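Local coordinates for protein 6-carboxyhexanoate--CoA ligase (PDB 5TVA) that belongs to the BioW family of CoA ligases and holds coenzyme A and adenosine monophosphate at neighbouring sites of one chain, at residues D2-R7 / E27-A32; L37-E42 / T160-A165; A165-N170 / T189-G194. One frame throughout, in Å; residues are numbered along the deposited sequence.

Contact 1 of 3, residues D2-R7 / E27-A32. With COA (coenzyme A), chain D.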
# COMPACT_ATOMS: atom_id res chain seq x y z
N ASP A 2 -17.80 0.68 20.01
CA ASP A 2 -16.51 1.16 20.47
C ASP A 2 -15.34 0.46 19.75
O ASP A 2 -15.18 -0.75 19.86
CB ASP A 2 -16.39 0.97 21.99
CG ASP A 2 -16.70 2.25 22.76
OD1 ASP A 2 -17.63 2.98 22.36
OD2 ASP A 2 -16.00 2.52 23.77
N LEU A 3 -14.55 1.22 19.00
CA LEU A 3 -13.44 0.69 18.24
C LEU A 3 -12.13 1.21 18.78
O LEU A 3 -12.04 2.34 19.28
CB LEU A 3 -13.55 1.06 16.76
CG LEU A 3 -14.60 0.38 15.88
CD1 LEU A 3 -14.49 0.98 14.47
CD2 LEU A 3 -14.45 -1.15 15.86
N PHE A 4 -11.09 0.38 18.67
CA PHE A 4 -9.74 0.75 19.04
C PHE A 4 -8.81 0.48 17.86
O PHE A 4 -8.87 -0.60 17.25
CB PHE A 4 -9.27 -0.02 20.29
CG PHE A 4 -10.01 0.34 21.54
CD1 PHE A 4 -11.25 -0.23 21.82
CD2 PHE A 4 -9.47 1.25 22.46
CE1 PHE A 4 -11.94 0.10 22.98
CE2 PHE A 4 -10.16 1.59 23.63
CZ PHE A 4 -11.40 1.01 23.89
N SER A 5 -7.98 1.45 17.53
CA SER A 5 -6.96 1.29 16.51
C SER A 5 -5.69 0.77 17.18
O SER A 5 -5.26 1.33 18.20
CB SER A 5 -6.71 2.63 15.82
OG SER A 5 -5.43 2.69 15.24
N VAL A 6 -5.11 -0.31 16.65
CA VAL A 6 -3.93 -0.94 17.23
C VAL A 6 -2.82 -0.89 16.20
O VAL A 6 -2.87 -1.61 15.20
CB VAL A 6 -4.19 -2.38 17.66
CG1 VAL A 6 -2.94 -2.96 18.32
CG2 VAL A 6 -5.37 -2.44 18.60
N ARG A 7 -1.81 -0.05 16.44
CA ARG A 7 -0.73 0.15 15.47
C ARG A 7 0.58 -0.36 16.04
O ARG A 7 0.98 0.05 17.13
CB ARG A 7 -0.56 1.62 15.09
CG ARG A 7 -1.65 2.17 14.18
CD ARG A 7 -1.45 3.69 13.95
NE ARG A 7 -1.99 4.47 15.07
CZ ARG A 7 -1.83 5.79 15.25
NH1 ARG A 7 -1.12 6.52 14.40
NH2 ARG A 7 -2.38 6.38 16.31
N GLU A 27 -13.54 -6.23 22.84
CA GLU A 27 -13.48 -7.64 23.20
C GLU A 27 -12.52 -8.44 22.32
O GLU A 27 -12.32 -9.63 22.56
CB GLU A 27 -14.88 -8.26 23.15
CG GLU A 27 -15.59 -8.05 21.83
CD GLU A 27 -16.71 -7.04 21.90
OE1 GLU A 27 -16.52 -5.93 22.48
OE2 GLU A 27 -17.79 -7.35 21.36
N GLU A 28 -11.93 -7.82 21.29
CA GLU A 28 -10.86 -8.44 20.53
C GLU A 28 -9.56 -7.63 20.58
O GLU A 28 -8.61 -7.94 19.84
CB GLU A 28 -11.28 -8.66 19.07
CG GLU A 28 -12.71 -9.12 18.94
CD GLU A 28 -13.32 -8.78 17.60
OE1 GLU A 28 -12.57 -8.38 16.68
OE2 GLU A 28 -14.57 -8.90 17.46
N LEU A 29 -9.51 -6.63 21.45
CA LEU A 29 -8.30 -5.82 21.60
C LEU A 29 -7.09 -6.69 21.93
O LEU A 29 -6.06 -6.63 21.25
CB LEU A 29 -8.53 -4.79 22.70
CG LEU A 29 -7.45 -3.74 22.90
CD1 LEU A 29 -7.00 -3.25 21.55
CD2 LEU A 29 -8.05 -2.59 23.72
N GLU A 30 -7.19 -7.49 23.01
CA GLU A 30 -6.07 -8.32 23.44
C GLU A 30 -5.63 -9.28 22.34
O GLU A 30 -4.43 -9.46 22.09
CB GLU A 30 -6.45 -9.09 24.71
CG GLU A 30 -5.38 -10.08 25.18
CD GLU A 30 -5.88 -11.01 26.27
OE1 GLU A 30 -5.84 -10.63 27.46
OE2 GLU A 30 -6.32 -12.14 25.95
N THR A 31 -6.60 -9.87 21.65
CA THR A 31 -6.28 -10.74 20.53
C THR A 31 -5.48 -10.01 19.47
O THR A 31 -4.48 -10.52 18.97
CB THR A 31 -7.58 -11.31 19.96
OG1 THR A 31 -8.18 -12.17 20.92
CG2 THR A 31 -7.28 -12.08 18.70
N ALA A 32 -5.90 -8.78 19.12
CA ALA A 32 -5.16 -8.02 18.12
C ALA A 32 -3.74 -7.70 18.60
O ALA A 32 -2.79 -7.74 17.81
CB ALA A 32 -5.92 -6.73 17.79
N1A COA D . 8.14 2.02 7.06
C2A COA D . 9.24 2.60 7.55
N3A COA D . 9.22 3.28 8.70
C4A COA D . 8.07 3.42 9.38
C5A COA D . 6.89 2.84 8.90
C6A COA D . 6.98 2.11 7.68
N6A COA D . 5.72 1.47 7.11
N7A COA D . 5.90 3.10 9.75
C8A COA D . 6.40 3.83 10.73
N9A COA D . 7.71 4.00 10.54
C1B COA D . 8.48 4.87 11.48
C2B COA D . 9.69 5.24 11.44
O2B COA D . 10.16 5.66 10.11
C3B COA D . 9.31 6.65 12.27
O3B COA D . 8.54 7.46 11.35
P3B COA D . 8.97 8.88 10.57
O7A COA D . 7.77 9.78 10.66
O8A COA D . 10.17 9.55 11.16
O9A COA D . 9.25 8.63 9.11
C4B COA D . 8.60 6.25 13.28
O4B COA D . 8.23 4.75 13.00
C5B COA D . 7.25 7.07 13.55
O5B COA D . 6.25 6.67 12.69
P1A COA D . 4.62 6.61 13.07
O1A COA D . 3.84 7.46 12.06
O2A COA D . 4.32 7.05 14.48
O3A COA D . 4.13 5.05 12.85
P2A COA D . 2.81 4.28 13.58
O4A COA D . 3.29 3.85 14.97
O5A COA D . 1.64 5.25 13.79
O6A COA D . 2.41 2.96 12.61
CBP COA D . 2.10 1.59 10.45
CCP COA D . 2.34 3.02 11.15
CDP COA D . 3.39 0.73 10.54
CEP COA D . 1.06 0.79 11.27
CAP COA D . 1.63 1.78 8.90
OAP COA D . 2.67 1.65 8.00
C9P COA D . 0.54 0.80 8.39
O9P COA D . -0.64 1.07 8.45
N8P COA D . 0.91 -0.49 7.81
C7P COA D . -0.12 -1.47 7.34
C6P COA D . -0.04 -1.74 5.85
C5P COA D . 1.31 -2.39 5.36
O5P COA D . 2.35 -1.96 5.69
N4P COA D . 1.23 -3.56 4.44
C3P COA D . 2.52 -4.22 3.98
C2P COA D . 2.19 -5.12 2.78
S1P COA D . 1.32 -4.04 1.61
O HOH W 1 -17.00 -2.70 21.53
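A helix packed on one face of a three-stranded antiparallel sheet is the motif here, with Leu29, in the first turn of helix 29-37, lying on Phe4 and Val6 of strand 3-12, the middle strand. The two methyls of the leucine divide the work. CD1 reaches down to the strand, where it lies 3.5 Å from Val6 CG2, a tight carbon pair, and 4.1 Å from Phe4 CB. CD2 instead sits over one face of the Phe4 ring, 4.1 Å above its plane and offset toward the rim, the two side chains running nearly perpendicular. With CG anti to the backbone N of Leu29 (chi1 -173°), both methyls are directed at the same face of the strand. One turn further along, Ala32 CB comes within 4.4 Å of Val6 CG2, and Val33 and Leu36 carry the same apolar seam onward. At the outer end a water donates to Asp2 O at 3.1 Å and, weakly, to Glu27 OE1. Arg7 is a residue of the coenzyme A pocket: its NH1 lies 3.1 Å from O5A of coenzyme A, while its NH2 forms a salt bridge with Glu51. The chemistry is thus split within the first residues of strand 3-12, with methyl and ring carbons binding the helix by van der Waals packing, and a guanidinium group placed beside a phosphate of the bound coenzyme.

Contact 2 of 3, residues L37-E42 / T160-A165. With COA (coenzyme A), chain D.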
# COMPACT_ATOMS: atom_id res chain seq x y z
N LEU A 37 2.14 -8.30 18.35
CA LEU A 37 3.35 -8.57 19.13
C LEU A 37 4.10 -9.78 18.57
O LEU A 37 5.34 -9.82 18.57
CB LEU A 37 2.97 -8.80 20.59
CG LEU A 37 4.14 -9.22 21.49
CD1 LEU A 37 5.20 -8.12 21.61
CD2 LEU A 37 3.64 -9.71 22.85
N ASN A 38 3.37 -10.76 18.06
CA ASN A 38 3.99 -11.98 17.54
C ASN A 38 4.42 -11.83 16.09
O ASN A 38 5.04 -12.76 15.56
CB ASN A 38 3.00 -13.15 17.65
CG ASN A 38 3.68 -14.51 17.44
OD1 ASN A 38 4.58 -14.87 18.17
ND2 ASN A 38 3.25 -15.24 16.43
N ARG A 39 4.13 -10.68 15.44
CA ARG A 39 4.30 -10.58 13.99
C ARG A 39 5.75 -10.63 13.54
O ARG A 39 6.06 -11.42 12.63
CB ARG A 39 3.59 -9.33 13.45
CG ARG A 39 3.65 -9.20 11.90
CD ARG A 39 2.82 -8.01 11.38
NE ARG A 39 2.89 -7.81 9.93
CZ ARG A 39 2.04 -8.38 9.06
NH1 ARG A 39 1.08 -9.19 9.51
NH2 ARG A 39 2.14 -8.14 7.76
N PRO A 40 6.67 -9.81 14.03
CA PRO A 40 8.05 -9.91 13.54
C PRO A 40 8.81 -11.06 14.19
O PRO A 40 8.60 -11.40 15.36
CB PRO A 40 8.67 -8.56 13.91
CG PRO A 40 7.88 -8.09 15.07
CD PRO A 40 6.49 -8.66 14.95
N LYS A 41 9.74 -11.64 13.42
CA LYS A 41 10.56 -12.74 13.91
C LYS A 41 11.64 -12.24 14.87
O LYS A 41 11.76 -12.73 16.01
CB LYS A 41 11.21 -13.49 12.73
CG LYS A 41 10.25 -14.15 11.72
CD LYS A 41 8.84 -14.36 12.39
CE LYS A 41 8.74 -15.39 13.57
NZ LYS A 41 7.62 -15.03 14.53
N GLU A 42 12.44 -11.28 14.43
CA GLU A 42 13.50 -10.67 15.22
C GLU A 42 13.27 -9.17 15.22
O GLU A 42 12.88 -8.61 14.20
CB GLU A 42 14.89 -10.99 14.62
CG GLU A 42 16.05 -11.09 15.63
CD GLU A 42 15.66 -11.80 16.92
OE1 GLU A 42 15.70 -11.13 17.99
OE2 GLU A 42 15.33 -13.01 16.86
N THR A 160 -1.19 -10.31 -0.33
CA THR A 160 -2.34 -9.82 -1.08
C THR A 160 -3.42 -9.30 -0.15
O THR A 160 -3.98 -8.22 -0.37
CB THR A 160 -2.87 -10.92 -2.00
OG1 THR A 160 -1.84 -11.29 -2.90
CG2 THR A 160 -4.06 -10.40 -2.79
N VAL A 161 -3.73 -10.07 0.89
CA VAL A 161 -4.75 -9.64 1.85
C VAL A 161 -4.43 -8.25 2.38
O VAL A 161 -5.31 -7.37 2.43
CB VAL A 161 -4.89 -10.67 2.98
CG1 VAL A 161 -5.84 -10.18 4.06
CG2 VAL A 161 -5.36 -12.03 2.41
N ASP A 162 -3.17 -8.01 2.74
CA ASP A 162 -2.77 -6.74 3.34
C ASP A 162 -2.77 -5.61 2.31
O ASP A 162 -3.28 -4.52 2.58
CB ASP A 162 -1.38 -6.86 3.95
CG ASP A 162 -1.38 -7.62 5.25
OD1 ASP A 162 -2.48 -7.83 5.83
OD2 ASP A 162 -0.27 -8.03 5.67
N ALA A 163 -2.17 -5.85 1.13
CA ALA A 163 -2.07 -4.80 0.11
C ALA A 163 -3.43 -4.40 -0.44
O ALA A 163 -3.66 -3.21 -0.72
CB ALA A 163 -1.12 -5.24 -1.01
N LEU A 164 -4.35 -5.35 -0.58
CA LEU A 164 -5.69 -5.01 -1.05
C LEU A 164 -6.35 -3.97 -0.14
O LEU A 164 -6.92 -2.99 -0.61
CB LEU A 164 -6.58 -6.25 -1.14
CG LEU A 164 -6.58 -6.97 -2.49
CD1 LEU A 164 -7.14 -8.38 -2.38
CD2 LEU A 164 -7.38 -6.14 -3.51
N ALA A 165 -6.32 -4.21 1.18
CA ALA A 165 -6.99 -3.28 2.08
C ALA A 165 -6.36 -1.90 1.98
O ALA A 165 -7.07 -0.89 2.04
CB ALA A 165 -6.94 -3.79 3.52
N1A COA D . 8.14 2.02 7.06
C2A COA D . 9.24 2.60 7.55
N3A COA D . 9.22 3.28 8.70
C4A COA D . 8.07 3.42 9.38
C5A COA D . 6.89 2.84 8.90
C6A COA D . 6.98 2.11 7.68
N6A COA D . 5.72 1.47 7.11
N7A COA D . 5.90 3.10 9.75
C8A COA D . 6.40 3.83 10.73
N9A COA D . 7.71 4.00 10.54
C1B COA D . 8.48 4.87 11.48
C2B COA D . 9.69 5.24 11.44
O2B COA D . 10.16 5.66 10.11
C3B COA D . 9.31 6.65 12.27
O3B COA D . 8.54 7.46 11.35
P3B COA D . 8.97 8.88 10.57
O7A COA D . 7.77 9.78 10.66
O8A COA D . 10.17 9.55 11.16
O9A COA D . 9.25 8.63 9.11
C4B COA D . 8.60 6.25 13.28
O4B COA D . 8.23 4.75 13.00
C5B COA D . 7.25 7.07 13.55
O5B COA D . 6.25 6.67 12.69
P1A COA D . 4.62 6.61 13.07
O1A COA D . 3.84 7.46 12.06
O2A COA D . 4.32 7.05 14.48
O3A COA D . 4.13 5.05 12.85
P2A COA D . 2.81 4.28 13.58
O4A COA D . 3.29 3.85 14.97
O5A COA D . 1.64 5.25 13.79
O6A COA D . 2.41 2.96 12.61
CBP COA D . 2.10 1.59 10.45
CCP COA D . 2.34 3.02 11.15
CDP COA D . 3.39 0.73 10.54
CEP COA D . 1.06 0.79 11.27
CAP COA D . 1.63 1.78 8.90
OAP COA D . 2.67 1.65 8.00
C9P COA D . 0.54 0.80 8.39
O9P COA D . -0.64 1.07 8.45
N8P COA D . 0.91 -0.49 7.81
C7P COA D . -0.12 -1.47 7.34
C6P COA D . -0.04 -1.74 5.85
C5P COA D . 1.31 -2.39 5.36
O5P COA D . 2.35 -1.96 5.69
N4P COA D . 1.23 -3.56 4.44
C3P COA D . 2.52 -4.22 3.98
C2P COA D . 2.19 -5.12 2.78
S1P COA D . 1.32 -4.04 1.61
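Arg39 and Asp162 supply all the surface buried between loop residues 37-42 and the helical segment 160-165, in nearly equal shares and only 55 Å² together. Their CA atoms are 13.3 Å apart, so almost the entire gap is spanned by side chain. Arginine bridges most of it: its chain is fully extended from CG to NE, with CG anti to the backbone N, and on the way it lies against Ser18 and Ala20 of strand 15-25 and Met8 of strand 3-12. Asp162 points back from the helix in the opposite direction. They meet in a salt bridge whose hydrogen bond runs from Arg39 NH2 to Asp162 OD2 at 3.2 Å. The carboxylate oxygen is approached nearly along its C-O direction, but the fit is loose: the N-H...O angle is 141°, OD2 lies 26° out of the guanidinium plane, and the two flat groups are turned 50° against each other. A single nitrogen and a single oxygen do the binding, rather than the paired, coplanar arrangement that the two groups could offer. The stronger partner of the carboxylate is Arg144, in a salt bridge at OD1, and Arg39 adds its looser bond at OD2. The pair lies beside the coenzyme A pocket, of which Ala163 is part: Asp162 CB is 4.1 Å from C2P of the coenzyme, and Ala163 CB is 3.8 Å from its S1P. The bond therefore ties the loop to the helix by charge, with little packing, alongside the coenzyme's thiol arm.

Contact 3 of 3, residues A165-N170 / T189-G194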
# COMPACT_ATOMS: atom_id res chain seq x y z
N ALA A 165 -6.32 -4.21 1.18
CA ALA A 165 -6.99 -3.28 2.08
C ALA A 165 -6.36 -1.90 1.98
O ALA A 165 -7.07 -0.89 2.04
CB ALA A 165 -6.94 -3.79 3.52
N LEU A 166 -5.04 -1.84 1.77
CA LEU A 166 -4.32 -0.58 1.67
C LEU A 166 -4.67 0.19 0.39
O LEU A 166 -4.90 1.41 0.44
CB LEU A 166 -2.81 -0.86 1.76
CG LEU A 166 -1.61 0.10 1.73
CD1 LEU A 166 -1.89 1.50 1.31
CD2 LEU A 166 -0.87 0.12 3.07
N THR A 167 -4.66 -0.48 -0.79
CA THR A 167 -5.07 0.20 -2.02
C THR A 167 -6.49 0.65 -1.96
O THR A 167 -6.86 1.67 -2.57
CB THR A 167 -5.00 -0.67 -3.27
OG1 THR A 167 -5.14 -2.07 -2.96
CG2 THR A 167 -3.85 -0.36 -4.06
N PHE A 168 -7.36 -0.17 -1.38
CA PHE A 168 -8.74 0.21 -1.48
C PHE A 168 -8.99 1.49 -0.71
O PHE A 168 -9.75 2.35 -1.17
CB PHE A 168 -9.67 -0.91 -1.01
CG PHE A 168 -11.09 -0.61 -1.30
CD1 PHE A 168 -11.55 -0.66 -2.61
CD2 PHE A 168 -11.95 -0.19 -0.30
CE1 PHE A 168 -12.87 -0.35 -2.91
CE2 PHE A 168 -13.26 0.13 -0.60
CZ PHE A 168 -13.73 0.05 -1.90
N LYS A 169 -8.30 1.66 0.43
CA LYS A 169 -8.37 2.93 1.15
C LYS A 169 -7.83 4.07 0.30
O LYS A 169 -8.46 5.13 0.22
CB LYS A 169 -7.63 2.86 2.48
CG LYS A 169 -8.28 3.76 3.56
CD LYS A 169 -7.31 4.76 4.18
CE LYS A 169 -8.00 5.54 5.29
NZ LYS A 169 -7.07 6.46 6.01
N ASN A 170 -6.67 3.87 -0.34
CA ASN A 170 -6.11 4.90 -1.21
C ASN A 170 -7.13 5.35 -2.25
O ASN A 170 -7.43 6.54 -2.37
CB ASN A 170 -4.84 4.38 -1.90
CG ASN A 170 -3.70 4.15 -0.93
OD1 ASN A 170 -3.75 4.61 0.21
ND2 ASN A 170 -2.67 3.43 -1.37
N THR A 189 6.39 -9.96 -7.16
CA THR A 189 5.09 -9.49 -7.60
C THR A 189 4.89 -8.05 -7.11
O THR A 189 5.36 -7.67 -6.03
CB THR A 189 3.97 -10.40 -7.08
OG1 THR A 189 4.16 -11.71 -7.62
CG2 THR A 189 2.58 -9.89 -7.50
N GLY A 190 4.25 -7.24 -7.94
CA GLY A 190 3.85 -5.89 -7.58
C GLY A 190 2.41 -5.70 -8.00
O GLY A 190 1.73 -6.69 -8.27
N TYR A 191 1.92 -4.46 -8.07
CA TYR A 191 0.58 -4.30 -8.61
C TYR A 191 0.38 -2.90 -9.16
O TYR A 191 1.24 -2.01 -9.04
CB TYR A 191 -0.50 -4.63 -7.57
CG TYR A 191 -0.56 -3.70 -6.37
CD1 TYR A 191 -1.14 -2.43 -6.46
CD2 TYR A 191 -0.08 -4.11 -5.14
CE1 TYR A 191 -1.22 -1.60 -5.35
CE2 TYR A 191 -0.15 -3.31 -4.03
CZ TYR A 191 -0.73 -2.04 -4.13
OH TYR A 191 -0.80 -1.25 -3.01
N VAL A 192 -0.78 -2.71 -9.75
CA VAL A 192 -1.22 -1.43 -10.25
C VAL A 192 -2.71 -1.42 -10.00
O VAL A 192 -3.36 -2.46 -10.14
CB VAL A 192 -0.83 -1.27 -11.74
CG1 VAL A 192 -1.94 -1.76 -12.69
CG2 VAL A 192 -0.27 0.06 -12.02
N SER A 193 -3.26 -0.30 -9.53
CA SER A 193 -4.68 -0.35 -9.19
C SER A 193 -5.35 0.97 -9.53
O SER A 193 -4.70 2.01 -9.69
CB SER A 193 -4.91 -0.68 -7.71
OG SER A 193 -4.52 0.40 -6.89
N GLY A 194 -6.67 0.89 -9.63
CA GLY A 194 -7.50 2.04 -9.96
C GLY A 194 -8.94 1.57 -9.98
O GLY A 194 -9.22 0.37 -9.92
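Thr167, on helix 158-173, projects its side chain toward Tyr191 and Ser193 of strand 190-194, an interior strand of the six-stranded mixed sheet; the CA atoms of Thr167 and Ser193 are 7.2 Å apart. From CB outward the threonine meets the strand first through CB itself, 3.8 Å from Ser193 OG. Its two branches then part company. OG1 turns back to its own helix, where it hydrogen-bonds the carbonyl oxygens of Ala163 and Leu164 about one turn earlier. CG2 is modelled facing both Tyr191 and Ser193, but its position is doubtful: its approach to the outer part of the tyrosine ring is shorter than carbons allow, so the exact rotation of the threonine is uncertain, though its place in the fold is not. Tyr191 comes from the opposite direction, CG lying between its backbone N and carbonyl carbon (chi1 65°), which sends the ring off the strand toward the helix. Its hydroxyl is hydrogen-bonded to Glu178 and Arg215, which fix the far end of the ring. Ser193 OG, in contrast, is buried without a polar partner in the model. The residue preceding the threonine, Leu166, touches both adenosine monophosphate and coenzyme A, which places this contact next to the two ligand pockets. Here, then, Thr167, Tyr191 and Ser193 are buried together between helix and sheet, while the hydroxyls of Thr167 and Tyr191 find their hydrogen bonds with other partners.

Contact 3 is fully buried, about 6 Å from the centre of the chain to its own centre, whereas contact 1 is partly buried at about 22 Å; contact 2 is a surface contact although it lies nearer the centre than contact 1, at about 12 Å. Contacts 2 and 3 use the same helix, 158-173, share Ala165 and touch where Ala163 CB packs on Tyr191 CE2 at 3.7 Å. Contacts 1 and 2 do not touch each other, yet both reach coenzyme A, one at a phosphate and the other at the thiol end. The chemistry differs with place: apolar packing in contact 1, one salt bridge between the segments of contact 2, and close burial of threonine, tyrosine and serine in contact 3.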